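Long-range contact in catalase (Corynebacterium glutamicum, PDB 4B7H), which breaks down hydrogen peroxide to water and oxygen at a haem, is inhibited by nitric oxide and carries bound NADPH: residues Q276-R287 with T296-L304. Sequence-based numbering, arbitrary orientation. Where two conformers were deposited one is given.
Sequences QIMPFEDAENYR and TWSQKDYPL. With NDP (NADPH dihydro-nicotinamide-adenine-dinucleotide phosphate), chain H.
Met278 lays its terminal methyl over the Trp297 indole, CE standing 3.8 Å from the centroid of the five-membered ring, while SD lies above the six-membered ring in a Met-aromatic contact. CB lies over the face of Tyr302; with CG anti to the backbone N (chi1 174°), the bend at chi3 turns CE over the indole and to 3.6 Å from Tyr302 CE2. Tyr302 in turn points an edge at the face of Tyr286, offset, with the planes at 67°; the three rings form an aromatic cluster round the thioether. Hydroxyls tie its margins down. Tyr302 OH donates to the anti side of Asp282 OD2 (2.7 Å). Tyr286 OH accepts from Ser298 N and donates to the anti lone pair of Asp301 OD2 (2.8 Å); water 3 links this oxygen to Arg287 NH1, while NE of that arginine forms a salt bridge with Asp449.

Toward the cofactor, the Gln276 amide spends both N-H groups on backbone carbonyls: NE2 binds Tyr302 O at 2.9 Å, in the carbonyl plane, and Trp297 O at 3.0 Å, here from above that carbonyl's own plane. That second carbonyl also accepts from the nicotinamide N7N of NADPH, and Ser298 OG (2.6 Å to O2N) and Gln299 N hold its nicotinamide-side phosphate. Residues 296-299 thus form part of the NADPH pocket, and Gln276 probably helps to place the Trp297 carbonyl.

Strand 270-279 of the catalase beta-barrel supplies Gln276 and Met278, and the loop 296-304 folds back over it before entering strand 305-314; strand 223-232 flanks the site, with His229 binding Gln276 OE1 and Lys227 making a cation-pi contact with Trp297.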
loop_
_atom_site.group_PDB
_atom_site.type_symbol
_atom_site.label_atom_id
_atom_site.label_comp_id
_atom_site.label_asym_id
_atom_site.label_seq_id
_atom_site.Cartn_x
_atom_site.Cartn_y
_atom_site.Cartn_z
ATOM N N GLN A 276 -4.712 20.995 36.370
ATOM C CA GLN A 276 -4.408 20.616 37.741
ATOM C C GLN A 276 -2.904 20.446 37.810
ATOM O O GLN A 276 -2.294 19.904 36.885
ATOM C CB GLN A 276 -5.084 19.297 38.115
ATOM C CG GLN A 276 -6.599 19.344 38.135
ATOM C CD GLN A 276 -7.207 17.990 38.389
ATOM O OE1 GLN A 276 -7.186 17.118 37.519
ATOM N NE2 GLN A 276 -7.752 17.796 39.590
ATOM N N ILE A 277 -2.297 20.913 38.897
ATOM C CA ILE A 277 -0.857 20.806 39.065
ATOM C C ILE A 277 -0.543 20.088 40.371
ATOM O O ILE A 277 -0.869 20.583 41.452
ATOM C CB ILE A 277 -0.182 22.197 39.042
ATOM C CG1 ILE A 277 -0.460 22.900 37.707
ATOM C CG2 ILE A 277 1.325 22.071 39.293
ATOM C CD1 ILE A 277 0.132 24.295 37.612
ATOM N N MET A 278 0.070 18.912 40.263
ATOM C CA MET A 278 0.497 18.156 41.432
ATOM C C MET A 278 2.010 18.238 41.591
ATOM O O MET A 278 2.756 17.799 40.722
ATOM C CB MET A 278 0.060 16.696 41.311
ATOM C CG MET A 278 0.583 15.799 42.429
ATOM S SD MET A 278 0.186 14.060 42.154
ATOM C CE MET A 278 -1.583 14.049 42.429
ATOM N N PRO A 279 2.477 18.817 42.705
ATOM C CA PRO A 279 3.926 18.855 42.936
ATOM C C PRO A 279 4.540 17.458 42.827
ATOM O O PRO A 279 3.910 16.469 43.228
ATOM C CB PRO A 279 4.033 19.385 44.371
ATOM C CG PRO A 279 2.800 20.220 44.536
ATOM C CD PRO A 279 1.724 19.480 43.786
ATOM N N PHE A 280 5.744 17.382 42.270
ATOM C CA PHE A 280 6.426 16.112 42.053
ATOM C C PHE A 280 6.466 15.286 43.337
ATOM O O PHE A 280 6.229 14.075 43.317
ATOM C CB PHE A 280 7.841 16.385 41.533
ATOM C CG PHE A 280 8.566 15.167 41.019
ATOM C CD1 PHE A 280 8.414 14.750 39.700
ATOM C CD2 PHE A 280 9.432 14.461 41.844
ATOM C CE1 PHE A 280 9.100 13.639 39.224
ATOM C CE2 PHE A 280 10.115 13.354 41.377
ATOM C CZ PHE A 280 9.946 12.938 40.062
ATOM N N GLU A 281 6.733 15.948 44.462
ATOM C CA GLU A 281 6.865 15.250 45.740
ATOM C C GLU A 281 5.531 14.792 46.357
ATOM O O GLU A 281 5.528 14.019 47.314
ATOM C CB GLU A 281 7.663 16.096 46.736
ATOM C CG GLU A 281 6.963 17.361 47.189
ATOM C CD GLU A 281 7.254 18.564 46.307
ATOM O OE1 GLU A 281 7.552 18.385 45.103
ATOM O OE2 GLU A 281 7.182 19.700 46.826
ATOM N N ASP A 282 4.410 15.266 45.812
ATOM C CA ASP A 282 3.074 14.859 46.274
ATOM C C ASP A 282 2.673 13.477 45.757
ATOM O O ASP A 282 1.793 12.822 46.326
ATOM C CB ASP A 282 2.004 15.842 45.779
ATOM C CG ASP A 282 1.858 17.070 46.659
ATOM O OD1 ASP A 282 2.805 17.407 47.404
ATOM O OD2 ASP A 282 0.779 17.710 46.588
ATOM N N ALA A 283 3.288 13.053 44.658
ATOM C CA ALA A 283 2.832 11.859 43.939
ATOM C C ALA A 283 2.782 10.561 44.751
ATOM O O ALA A 283 1.792 9.836 44.699
ATOM C CB ALA A 283 3.651 11.661 42.660
ATOM N N GLU A 284 3.833 10.260 45.507
ATOM C CA GLU A 284 3.922 8.980 46.211
ATOM C C GLU A 284 2.851 8.797 47.288
ATOM O O GLU A 284 2.407 7.676 47.548
ATOM C CB GLU A 284 5.323 8.777 46.806
ATOM C CG GLU A 284 5.802 9.894 47.721
ATOM C CD GLU A 284 7.264 9.753 48.116
ATOM O OE1 GLU A 284 7.562 8.967 49.040
ATOM O OE2 GLU A 284 8.117 10.430 47.504
ATOM N N ASN A 285 2.434 9.896 47.911
ATOM C CA ASN A 285 1.484 9.812 49.021
ATOM C C ASN A 285 0.038 10.189 48.686
ATOM O O ASN A 285 -0.808 10.246 49.580
ATOM C CB ASN A 285 1.980 10.633 50.218
ATOM C CG ASN A 285 3.278 10.099 50.801
ATOM O OD1 ASN A 285 3.479 8.887 50.899
ATOM N ND2 ASN A 285 4.168 11.006 51.182
ATOM N N TYR A 286 -0.263 10.435 47.412
ATOM C CA TYR A 286 -1.650 10.735 47.060
ATOM C C TYR A 286 -2.525 9.518 47.363
ATOM O O TYR A 286 -2.062 8.375 47.273
ATOM C CB TYR A 286 -1.799 11.174 45.595
ATOM C CG TYR A 286 -3.165 11.773 45.313
ATOM C CD1 TYR A 286 -3.677 12.773 46.130
ATOM C CD2 TYR A 286 -3.943 11.336 44.245
ATOM C CE1 TYR A 286 -4.921 13.318 45.901
ATOM C CE2 TYR A 286 -5.194 11.879 44.006
ATOM C CZ TYR A 286 -5.674 12.872 44.835
ATOM O OH TYR A 286 -6.913 13.420 44.613
ATOM N N ARG A 287 -3.773 9.762 47.755
ATOM C CA ARG A 287 -4.677 8.674 48.144
ATOM C C ARG A 287 -4.941 7.692 46.997
ATOM O O ARG A 287 -5.254 6.521 47.235
ATOM C CB ARG A 287 -5.992 9.230 48.713
ATOM C CG ARG A 287 -6.803 10.035 47.706
ATOM C CD ARG A 287 -8.063 10.645 48.310
ATOM N NE ARG A 287 -9.039 9.628 48.689
ATOM C CZ ARG A 287 -10.338 9.868 48.839
ATOM N NH1 ARG A 287 -10.813 11.094 48.637
ATOM N NH2 ARG A 287 -11.165 8.887 49.185
ATOM N N THR A 296 -9.118 9.691 38.534
ATOM C CA THR A 296 -9.026 11.143 38.433
ATOM C C THR A 296 -8.374 11.719 39.689
ATOM O O THR A 296 -8.390 11.088 40.757
ATOM C CB THR A 296 -10.409 11.785 38.231
ATOM O OG1 THR A 296 -11.330 11.280 39.208
ATOM C CG2 THR A 296 -10.937 11.475 36.844
ATOM N N TRP A 297 -7.782 12.905 39.560
ATOM C CA TRP A 297 -7.318 13.654 40.725
ATOM C C TRP A 297 -8.483 14.500 41.201
ATOM O O TRP A 297 -9.049 15.276 40.424
ATOM C CB TRP A 297 -6.191 14.614 40.360
ATOM C CG TRP A 297 -4.897 14.019 39.879
ATOM C CD1 TRP A 297 -4.521 12.702 39.877
ATOM C CD2 TRP A 297 -3.798 14.753 39.321
ATOM N NE1 TRP A 297 -3.249 12.577 39.343
ATOM C CE2 TRP A 297 -2.787 13.823 39.004
ATOM C CE3 TRP A 297 -3.577 16.113 39.058
ATOM C CZ2 TRP A 297 -1.572 14.211 38.432
ATOM C CZ3 TRP A 297 -2.368 16.495 38.487
ATOM C CH2 TRP A 297 -1.384 15.546 38.179
ATOM N N SER A 298 -8.847 14.377 42.472
ATOM C CA SER A 298 -9.945 15.183 42.986
ATOM C C SER A 298 -9.660 16.678 42.851
ATOM O O SER A 298 -8.557 17.144 43.165
ATOM C CB SER A 298 -10.235 14.842 44.442
ATOM O OG SER A 298 -11.215 15.729 44.954
ATOM N N GLN A 299 -10.656 17.423 42.378
ATOM C CA GLN A 299 -10.535 18.868 42.231
ATOM C C GLN A 299 -10.595 19.576 43.579
ATOM O O GLN A 299 -10.322 20.774 43.675
ATOM C CB GLN A 299 -11.590 19.397 41.257
ATOM C CG GLN A 299 -11.338 18.880 39.839
ATOM C CD GLN A 299 -12.553 18.928 38.943
ATOM O OE1 GLN A 299 -13.504 18.156 39.109
ATOM N NE2 GLN A 299 -12.517 19.815 37.967
ATOM N N LYS A 300 -10.935 18.827 44.626
ATOM C CA LYS A 300 -10.846 19.354 45.984
ATOM C C LYS A 300 -9.397 19.335 46.457
ATOM O O LYS A 300 -8.995 20.156 47.277
ATOM C CB LYS A 300 -11.723 18.547 46.939
ATOM C CG LYS A 300 -13.149 18.378 46.456
ATOM C CD LYS A 300 -14.033 17.788 47.540
ATOM C CE LYS A 300 -15.253 17.098 46.950
ATOM N NZ LYS A 300 -16.271 16.782 47.996
ATOM N N ASP A 301 -8.617 18.389 45.942
ATOM C CA ASP A 301 -7.207 18.298 46.284
ATOM C C ASP A 301 -6.364 19.162 45.350
ATOM O O ASP A 301 -5.397 19.793 45.779
ATOM C CB ASP A 301 -6.739 16.840 46.227
ATOM C CG ASP A 301 -7.483 15.944 47.208
ATOM O OD1 ASP A 301 -7.735 16.380 48.356
ATOM O OD2 ASP A 301 -7.810 14.793 46.830
ATOM N N TYR A 302 -6.745 19.186 44.074
ATOM C CA TYR A 302 -6.008 19.910 43.044
ATOM C C TYR A 302 -6.988 20.701 42.191
ATOM O O TYR A 302 -7.493 20.198 41.186
ATOM C CB TYR A 302 -5.166 18.933 42.207
ATOM C CG TYR A 302 -4.138 18.257 43.077
ATOM C CD1 TYR A 302 -2.976 18.925 43.444
ATOM C CD2 TYR A 302 -4.354 16.980 43.584
ATOM C CE1 TYR A 302 -2.041 18.333 44.273
ATOM C CE2 TYR A 302 -3.425 16.381 44.420
ATOM C CZ TYR A 302 -2.270 17.064 44.756
ATOM O OH TYR A 302 -1.346 16.471 45.589
ATOM N N PRO A 303 -7.295 21.940 42.617
ATOM C CA PRO A 303 -8.272 22.756 41.884
ATOM C C PRO A 303 -7.771 23.129 40.495
ATOM O O PRO A 303 -6.579 23.037 40.223
ATOM C CB PRO A 303 -8.396 24.021 42.746
ATOM C CG PRO A 303 -7.904 23.625 44.096
ATOM C CD PRO A 303 -6.831 22.606 43.847
ATOM N N LEU A 304 -8.673 23.555 39.622
ATOM C CA LEU A 304 -8.270 23.974 38.290
ATOM C C LEU A 304 -7.565 25.328 38.339
ATOM O O LEU A 304 -8.043 26.266 38.988
ATOM C CB LEU A 304 -9.473 24.011 37.350
ATOM C CG LEU A 304 -10.261 22.697 37.253
ATOM C CD1 LEU A 304 -11.370 22.813 36.212
ATOM C CD2 LEU A 304 -9.360 21.482 36.974
HETATM P PA NDP H . -15.829 17.622 42.340
HETATM O O1A NDP H . -17.148 17.899 42.963
HETATM O O2A NDP H . -14.824 18.686 42.619
HETATM O O5B NDP H . -16.046 17.474 40.761
HETATM C C5B NDP H . -17.075 16.657 40.257
HETATM C C4B NDP H . -16.956 16.696 38.742
HETATM O O4B NDP H . -17.952 15.855 38.177
HETATM C C3B NDP H . -17.171 18.112 38.206
HETATM O O3B NDP H . -16.216 18.395 37.200
HETATM C C2B NDP H . -18.579 18.032 37.646
HETATM O O2B NDP H . -18.886 18.971 36.634
HETATM C C1B NDP H . -18.604 16.588 37.168
HETATM N N9A NDP H . -19.957 16.109 36.821
HETATM C C8A NDP H . -21.157 16.695 37.136
HETATM N N7A NDP H . -22.156 15.953 36.606
HETATM C C5A NDP H . -21.610 14.900 35.949
HETATM C C6A NDP H . -22.172 13.844 35.235
HETATM N N6A NDP H . -23.435 13.916 34.814
HETATM N N1A NDP H . -21.343 12.898 34.677
HETATM C C2A NDP H . -19.973 13.001 34.812
HETATM N N3A NDP H . -19.422 14.053 35.517
HETATM C C4A NDP H . -20.229 14.988 36.077
HETATM O O3 NDP H . -15.333 16.164 42.841
HETATM P PN NDP H . -13.948 15.452 42.409
HETATM O O1N NDP H . -13.166 16.327 41.490
HETATM O O2N NDP H . -13.341 14.938 43.660
HETATM O O5D NDP H . -14.445 14.169 41.573
HETATM C C5D NDP H . -15.564 13.424 42.013
HETATM C C4D NDP H . -16.031 12.513 40.896
HETATM O O4D NDP H . -16.445 13.309 39.804
HETATM C C3D NDP H . -14.900 11.631 40.389
HETATM O O3D NDP H . -14.870 10.384 41.068
HETATM C C2D NDP H . -15.209 11.504 38.908
HETATM O O2D NDP H . -15.999 10.368 38.691
HETATM C C1D NDP H . -16.059 12.724 38.567
HETATM N N1N NDP H . -15.313 13.703 37.748
HETATM C C2N NDP H . -14.053 14.059 38.134
HETATM C C3N NDP H . -13.291 14.974 37.423
HETATM C C7N NDP H . -11.917 15.281 37.921
HETATM O O7N NDP H . -10.939 15.653 36.993
HETATM N N7N NDP H . -11.638 15.176 39.216
HETATM C C4N NDP H . -13.804 15.646 36.167
HETATM C C5N NDP H . -15.194 15.186 35.833
HETATM C C6N NDP H . -15.870 14.252 36.620
HETATM P P2B NDP H . -19.607 20.371 36.998
HETATM O O1X NDP H . -20.884 20.055 37.749
HETATM O O2X NDP H . -18.655 21.184 37.848
HETATM O O3X NDP H . -19.893 21.075 35.684
HETATM O O HOH W 1 -8.473 14.637 37.118
HETATM O O HOH W 2 -4.096 21.883 40.926
HETATM O O HOH W 3 -9.773 13.624 48.127
#